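PDB 5WE0: protection of telomeres protein poz1 from Schizosaccharomyces pombe, which binds telomeric DNA and negatively regulates telomerase and telomere length. Local coordinates for residues Ala184-Arg187 with Leu188-His191; Leu197-Val200 with Ser201-Lys205; Met207-Ser210 with Lys211-Ser214. One frame throughout, in Å; residues are numbered along the deposited sequence.

How the contacts relate
Followed from the N terminus, the three contacts come in series: none closes a loop of any length, since each joins the residues of one continuous run, and none nests in or crosses another. Contact 1 lies where helix 179-188 passes into the loop before helix 193-206. Contact 2 follows on that second helix and touches contact 1 where L188 CD2 lies 3.2 Å from Y199 CE1, so the two consecutive helices meet there. Contact 3 adjoins contact 2 in sequence and opens helix 209-230; its centre is about 24 Å from that of contact 1. All three have side chains that pack on helix 130-157, which thus links them.

Contact 1: residues Ala184-Arg187 with Leu188-His191; sequences ALQR and LSKH
S189 turns its hydroxyl back onto the chain, and OG donates a hydrogen bond of 2.8 Å to Q186 O, reaching it at a tilt from the carbonyl plane. Its first torsion (75°) sets OG between the backbone N and the carbonyl carbon, the crowded position, from which a serine can reach the carbonyl three residues earlier. OG is also hydrogen-bonded to H164 NE2 of helix 164-174, so one small hydroxyl ties the end of this helix to helix 164-174. With an alanine here, the Q186 carbonyl would probably be left without this side-chain donor and H164 without its mate. Beside it, Q186 OE1 stops 3.7 Å from S189 OG and is buried with no partner in the model, whereas NE2 of the same amide bonds T168. The setting is the C-terminal end of helix 179-188 and its exit into a loop. L188 N still bonds A184 O at 2.9 Å, the usual four-residue spacing, but K190 N turns to R187 O at 2.9 Å, three residues back, entering from above the carbonyl plane. H191 N adds a weak bond to that same oxygen, which also lies over one face of the H191 ring. On the buried side, two leucines cross at a slant, L185 CD1 being 4.2 Å from L188 CD2. Their branched, apolar ends suit this place because both also rest on L157 of helix 130-157. R187, at the surface, bends at its third torsion (-57°) and folds its guanidinium over A184 CA, while NH2 makes a salt bridge with E183.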
loop_
_atom_site.group_PDB
_atom_site.type_symbol
_atom_site.label_atom_id
_atom_site.label_comp_id
_atom_site.label_asym_id
_atom_site.label_seq_id
_atom_site.Cartn_x
_atom_site.Cartn_y
_atom_site.Cartn_z
ATOM N N ALA A 184 22.934 9.074 7.732
ATOM C CA ALA A 184 22.528 10.480 7.719
ATOM C C ALA A 184 21.145 10.685 8.322
ATOM O O ALA A 184 20.901 11.702 8.976
ATOM C CB ALA A 184 22.565 11.032 6.287
ATOM N N LEU A 185 20.227 9.745 8.093
ATOM C CA LEU A 185 18.874 9.897 8.604
ATOM C C LEU A 185 18.875 9.910 10.122
ATOM O O LEU A 185 18.083 10.630 10.737
ATOM C CB LEU A 185 17.996 8.773 8.059
ATOM C CG LEU A 185 16.483 8.996 8.001
ATOM C CD1 LEU A 185 16.145 10.429 7.655
ATOM C CD2 LEU A 185 15.866 8.078 6.977
ATOM N N GLN A 186 19.786 9.157 10.740
ATOM C CA GLN A 186 19.829 9.111 12.194
ATOM C C GLN A 186 20.583 10.309 12.775
ATOM O O GLN A 186 20.261 10.756 13.881
ATOM C CB GLN A 186 20.449 7.785 12.653
ATOM C CG GLN A 186 19.503 6.587 12.485
ATOM C CD GLN A 186 18.362 6.581 13.493
ATOM O OE1 GLN A 186 17.434 7.389 13.401
ATOM N NE2 GLN A 186 18.410 5.655 14.445
ATOM N N ARG A 187 21.566 10.854 12.051
ATOM C CA ARG A 187 22.126 12.144 12.443
ATOM C C ARG A 187 21.064 13.232 12.417
ATOM O O ARG A 187 20.973 14.056 13.334
ATOM C CB ARG A 187 23.282 12.537 11.522
ATOM C CG ARG A 187 24.626 11.887 11.810
ATOM C CD ARG A 187 25.710 12.661 11.083
ATOM N NE ARG A 187 25.428 12.716 9.654
ATOM C CZ ARG A 187 25.892 11.827 8.788
ATOM N NH1 ARG A 187 26.652 10.839 9.233
ATOM N NH2 ARG A 187 25.599 11.921 7.496
ATOM N N LEU A 188 20.255 13.245 11.366
ATOM C CA LEU A 188 19.274 14.299 11.163
ATOM C C LEU A 188 18.162 14.271 12.206
ATOM O O LEU A 188 17.614 15.326 12.556
ATOM C CB LEU A 188 18.696 14.132 9.774
ATOM C CG LEU A 188 17.439 14.895 9.458
ATOM C CD1 LEU A 188 17.688 16.396 9.602
ATOM C CD2 LEU A 188 17.116 14.479 8.086
ATOM N N SER A 189 17.833 13.087 12.728
ATOM C CA SER A 189 16.870 13.003 13.811
ATOM C C SER A 189 17.399 13.655 15.075
ATOM O O SER A 189 16.608 14.009 15.956
ATOM C CB SER A 189 16.509 11.542 14.075
ATOM O OG SER A 189 17.552 10.860 14.753
ATOM N N LYS A 190 18.714 13.848 15.174
ATOM C CA LYS A 190 19.304 14.499 16.333
ATOM C C LYS A 190 19.512 16.000 16.147
ATOM O O LYS A 190 19.764 16.684 17.143
ATOM C CB LYS A 190 20.628 13.815 16.701
ATOM C CG LYS A 190 20.436 12.368 17.160
ATOM C CD LYS A 190 19.681 12.320 18.495
ATOM C CE LYS A 190 18.945 10.992 18.703
ATOM N NZ LYS A 190 19.799 9.786 18.485
ATOM N N HIS A 191 19.412 16.528 14.916
ATOM C CA HIS A 191 19.326 17.973 14.727
ATOM C C HIS A 191 18.121 18.542 15.465
ATOM O O HIS A 191 17.168 17.832 15.811
ATOM C CB HIS A 191 19.199 18.371 13.250
ATOM C CG HIS A 191 20.457 18.241 12.451
ATOM N ND1 HIS A 191 21.711 18.333 13.014
ATOM C CD2 HIS A 191 20.652 18.086 11.118
ATOM C CE1 HIS A 191 22.625 18.206 12.066
ATOM N NE2 HIS A 191 22.010 18.059 10.907
#

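Contact 2: residues Leu197-Val200 with Ser201-Lys205; sequences LIYV and SQHKK
Y199 and H203, one helical turn apart on helix 193-206, press their rings together along the tight side of this contact. Y199 CE2 comes within 3.1 Å of H203 NE2, and H203 CD2 sits over one face of the tyrosine ring, displaced toward its rim. The planes are 33° apart, so the pair is oblique. Y199 reaches forward because its CG is anti to the backbone N (chi1 159°), while the imidazole has Y199 O at its edge, in plane. Apolar side chains from another protein's chain pack on both rings. Next to them V200, buried against L157, lies alongside the extended chain of K204, with V200 CG1 3.7 Å from K204 CE; the lysine's methylenes serve as hydrophobic cover and deliver NZ to a salt bridge with E158.

The solvent side is looser. I198 and Q202 point the same way, I198 CG2 being 3.6 Å from Q202 NE2, and nearby S201 is likewise exposed. Regular backbone bonds, such as K204 N to V200 O at 2.8 Å, run beneath both sides. The chemistry implies an amphipathic helix: aromatic carbon and valine meet protein, the exposed side carries S201 and Q202 beside I198, and K204 gives its methylenes to V200 and its amine to E158, its charge probably balanced by that of the glutamate.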
loop_
_atom_site.group_PDB
_atom_site.type_symbol
_atom_site.label_atom_id
_atom_site.label_comp_id
_atom_site.label_asym_id
_atom_site.label_seq_id
_atom_site.Cartn_x
_atom_site.Cartn_y
_atom_site.Cartn_z
ATOM N N LEU A 197 13.036 20.785 10.205
ATOM C CA LEU A 197 11.907 21.263 9.415
ATOM C C LEU A 197 12.367 21.943 8.128
ATOM O O LEU A 197 11.740 21.769 7.079
ATOM C CB LEU A 197 11.040 22.204 10.255
ATOM C CG LEU A 197 10.255 21.565 11.416
ATOM C CD1 LEU A 197 9.507 22.619 12.174
ATOM C CD2 LEU A 197 9.270 20.498 10.952
ATOM N N ILE A 198 13.472 22.692 8.179
ATOM C CA ILE A 198 14.012 23.310 6.969
ATOM C C ILE A 198 14.433 22.228 5.982
ATOM O O ILE A 198 14.144 22.304 4.781
ATOM C CB ILE A 198 15.193 24.243 7.304
ATOM C CG1 ILE A 198 14.713 25.536 7.961
ATOM C CG2 ILE A 198 16.014 24.557 6.051
ATOM C CD1 ILE A 198 15.847 26.419 8.440
ATOM N N TYR A 199 15.123 21.203 6.485
ATOM C CA TYR A 199 15.598 20.130 5.624
ATOM C C TYR A 199 14.436 19.321 5.059
ATOM O O TYR A 199 14.441 18.954 3.881
ATOM C CB TYR A 199 16.539 19.222 6.418
ATOM C CG TYR A 199 16.694 17.841 5.804
ATOM C CD1 TYR A 199 15.717 16.850 6.009
ATOM C CD2 TYR A 199 17.819 17.508 5.049
ATOM C CE1 TYR A 199 15.824 15.620 5.438
ATOM C CE2 TYR A 199 17.944 16.247 4.497
ATOM C CZ TYR A 199 16.944 15.318 4.706
ATOM O OH TYR A 199 17.051 14.070 4.168
ATOM N N VAL A 200 13.446 18.993 5.892
ATOM C CA VAL A 200 12.293 18.251 5.396
ATOM C C VAL A 200 11.551 19.051 4.325
ATOM O O VAL A 200 11.116 18.494 3.308
ATOM C CB VAL A 200 11.383 17.835 6.568
ATOM C CG1 VAL A 200 10.018 17.413 6.060
ATOM C CG2 VAL A 200 12.020 16.679 7.334
ATOM N N SER A 201 11.417 20.372 4.517
ATOM C CA SER A 201 10.727 21.202 3.526
ATOM C C SER A 201 11.433 21.177 2.183
ATOM O O SER A 201 10.782 21.152 1.133
ATOM C CB SER A 201 10.608 22.645 4.016
ATOM O OG SER A 201 9.403 22.791 4.733
ATOM N N GLN A 202 12.762 21.247 2.202
ATOM C CA GLN A 202 13.551 21.221 0.978
ATOM C C GLN A 202 13.405 19.888 0.250
ATOM O O GLN A 202 13.263 19.850 -0.978
ATOM C CB GLN A 202 15.015 21.481 1.316
ATOM C CG GLN A 202 15.363 22.933 1.549
ATOM C CD GLN A 202 16.864 23.152 1.653
ATOM O OE1 GLN A 202 17.615 22.734 0.767
ATOM N NE2 GLN A 202 17.309 23.803 2.726
ATOM N N HIS A 203 13.473 18.779 0.983
ATOM C CA HIS A 203 13.357 17.479 0.332
ATOM C C HIS A 203 11.934 17.205 -0.136
ATOM O O HIS A 203 11.747 16.579 -1.182
ATOM C CB HIS A 203 13.880 16.405 1.271
ATOM C CG HIS A 203 15.367 16.303 1.240
ATOM N ND1 HIS A 203 16.035 15.424 0.418
ATOM C CD2 HIS A 203 16.320 17.050 1.845
ATOM C CE1 HIS A 203 17.337 15.592 0.564
ATOM N NE2 HIS A 203 17.537 16.576 1.422
ATOM N N LYS A 204 10.921 17.698 0.588
ATOM C CA LYS A 204 9.550 17.571 0.099
ATOM C C LYS A 204 9.365 18.335 -1.206
ATOM O O LYS A 204 8.643 17.881 -2.105
ATOM C CB LYS A 204 8.550 18.058 1.151
ATOM C CG LYS A 204 8.312 17.050 2.255
ATOM C CD LYS A 204 7.143 17.391 3.170
ATOM C CE LYS A 204 6.991 16.295 4.239
ATOM N NZ LYS A 204 5.727 16.378 5.033
ATOM N N LYS A 205 10.020 19.497 -1.334
ATOM C CA LYS A 205 9.948 20.246 -2.585
ATOM C C LYS A 205 10.712 19.535 -3.701
ATOM O O LYS A 205 10.272 19.533 -4.857
ATOM C CB LYS A 205 10.467 21.673 -2.377
ATOM C CG LYS A 205 9.442 22.610 -1.702
ATOM C CD LYS A 205 8.321 23.020 -2.678
ATOM C CE LYS A 205 7.251 23.895 -2.012
ATOM N NZ LYS A 205 7.809 24.921 -1.062
#

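Contact 3: residues Met207-Ser210 with Lys211-Ser214; sequences MPWS and KFNS
The side chains of M207 and F212 cross at about a right angle, CG of the methionine coming close to the CZ and CE2 end of the ring, and the apolar contacts start here. M207 CG lies 3.3 Å from F212 CZ, and the sulfur follows as a Met-aromatic contact, M207 SD standing 5.2 Å from the F212 ring centroid in an oblique direction. Bends at the second and third torsions carry the methyl on to K211, where M207 CE and K211 CD are 3.3 Å apart, tighter than usual for two carbons. A flexible thioether suits a spot touching both a ring and a lysine stem.

The aromatic contacts belong to W209. With its CG anti to the backbone N (chi1 180°), the indole reaches forward over the next turn, toward F212 and N213, and F212 CB makes a CH-pi contact 4.0 Å from the centroid of the W209 six-membered ring, over its face. The two rings themselves are oblique to each other. W151 and W91 meet the indole edge-to-face, and W209 NE1 is buried with no partner in the model, so the tryptophan probably serves here mainly as a broad apolar surface.

Among the polar links, K211 N bonds P208 O at 3.1 Å from above the carbonyl plane, and N213 N reaches W209 O at 2.8 Å nearly along the C=O axis. S210 O accepts from both S214 N and a water, which in turn accepts from N213 ND2 at 3.1 Å. N213 OD1 is held by Q87.

A three-residue bond to the carbonyl of a proline, which itself has no N-H to offer, followed by four-residue bonds, is typical of the first turn of a helix, here helix 209-230 of this all-helical fold.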
loop_
_atom_site.group_PDB
_atom_site.type_symbol
_atom_site.label_atom_id
_atom_site.label_comp_id
_atom_site.label_asym_id
_atom_site.label_seq_id
_atom_site.Cartn_x
_atom_site.Cartn_y
_atom_site.Cartn_z
ATOM N N MET A 207 10.805 16.510 -4.201
ATOM C CA MET A 207 10.229 15.198 -4.441
ATOM C C MET A 207 8.775 15.182 -3.965
ATOM O O MET A 207 8.442 14.490 -2.992
ATOM C CB MET A 207 11.069 14.134 -3.732
ATOM C CG MET A 207 10.913 12.777 -4.382
ATOM S SD MET A 207 11.863 12.571 -5.905
ATOM C CE MET A 207 10.712 13.167 -7.143
ATOM N N PRO A 208 7.889 15.934 -4.621
ATOM C CA PRO A 208 6.554 16.169 -4.052
ATOM C C PRO A 208 5.731 14.900 -4.018
ATOM O O PRO A 208 5.947 13.969 -4.797
ATOM C CB PRO A 208 5.935 17.214 -4.991
ATOM C CG PRO A 208 6.668 17.029 -6.281
ATOM C CD PRO A 208 8.078 16.648 -5.895
ATOM N N TRP A 209 4.773 14.863 -3.089
ATOM C CA TRP A 209 3.964 13.661 -2.971
ATOM C C TRP A 209 3.201 13.353 -4.257
ATOM O O TRP A 209 2.923 12.181 -4.537
ATOM C CB TRP A 209 2.987 13.754 -1.797
ATOM C CG TRP A 209 2.200 12.509 -1.739
ATOM C CD1 TRP A 209 0.900 12.339 -2.112
ATOM C CD2 TRP A 209 2.697 11.208 -1.390
ATOM N NE1 TRP A 209 0.540 11.008 -1.989
ATOM C CE2 TRP A 209 1.625 10.293 -1.548
ATOM C CE3 TRP A 209 3.936 10.729 -0.953
ATOM C CZ2 TRP A 209 1.756 8.922 -1.270
ATOM C CZ3 TRP A 209 4.066 9.356 -0.684
ATOM C CH2 TRP A 209 2.978 8.482 -0.830
ATOM N N SER A 210 2.886 14.372 -5.067
ATOM C CA SER A 210 2.121 14.125 -6.288
ATOM C C SER A 210 2.833 13.137 -7.216
ATOM O O SER A 210 2.170 12.400 -7.945
ATOM C CB SER A 210 1.864 15.425 -7.045
ATOM O OG SER A 210 3.097 16.024 -7.394
ATOM N N LYS A 211 4.175 13.142 -7.230
ATOM C CA LYS A 211 4.913 12.196 -8.057
ATOM C C LYS A 211 4.704 10.762 -7.576
ATOM O O LYS A 211 4.541 9.842 -8.387
ATOM C CB LYS A 211 6.407 12.513 -8.072
ATOM C CG LYS A 211 7.109 11.485 -8.973
ATOM C CD LYS A 211 8.621 11.359 -8.897
ATOM C CE LYS A 211 9.110 10.281 -9.917
ATOM N NZ LYS A 211 8.360 10.231 -11.249
ATOM N N PHE A 212 4.737 10.548 -6.255
ATOM C CA PHE A 212 4.561 9.201 -5.726
ATOM C C PHE A 212 3.122 8.759 -5.799
ATOM O O PHE A 212 2.857 7.569 -5.958
ATOM C CB PHE A 212 5.076 9.123 -4.305
ATOM C CG PHE A 212 6.522 9.422 -4.221
ATOM C CD1 PHE A 212 7.439 8.580 -4.841
ATOM C CD2 PHE A 212 6.972 10.562 -3.594
ATOM C CE1 PHE A 212 8.786 8.860 -4.812
ATOM C CE2 PHE A 212 8.321 10.849 -3.550
ATOM C CZ PHE A 212 9.234 9.992 -4.160
ATOM N N ASN A 213 2.182 9.696 -5.715
ATOM C CA ASN A 213 0.791 9.352 -5.979
ATOM C C ASN A 213 0.634 8.794 -7.391
ATOM O O ASN A 213 -0.040 7.782 -7.600
ATOM C CB ASN A 213 -0.090 10.589 -5.776
ATOM C CG ASN A 213 -1.527 10.345 -6.139
ATOM O OD1 ASN A 213 -2.265 9.695 -5.402
ATOM N ND2 ASN A 213 -1.938 10.861 -7.287
ATOM N N SER A 214 1.248 9.449 -8.376
ATOM C CA SER A 214 1.138 8.995 -9.766
ATOM C C SER A 214 1.818 7.638 -9.977
ATOM O O SER A 214 1.250 6.737 -10.603
ATOM C CB SER A 214 1.736 10.056 -10.692
ATOM O OG SER A 214 1.896 9.530 -11.996
HETATM O O HOH W 1 -0.313 12.846 -9.064
#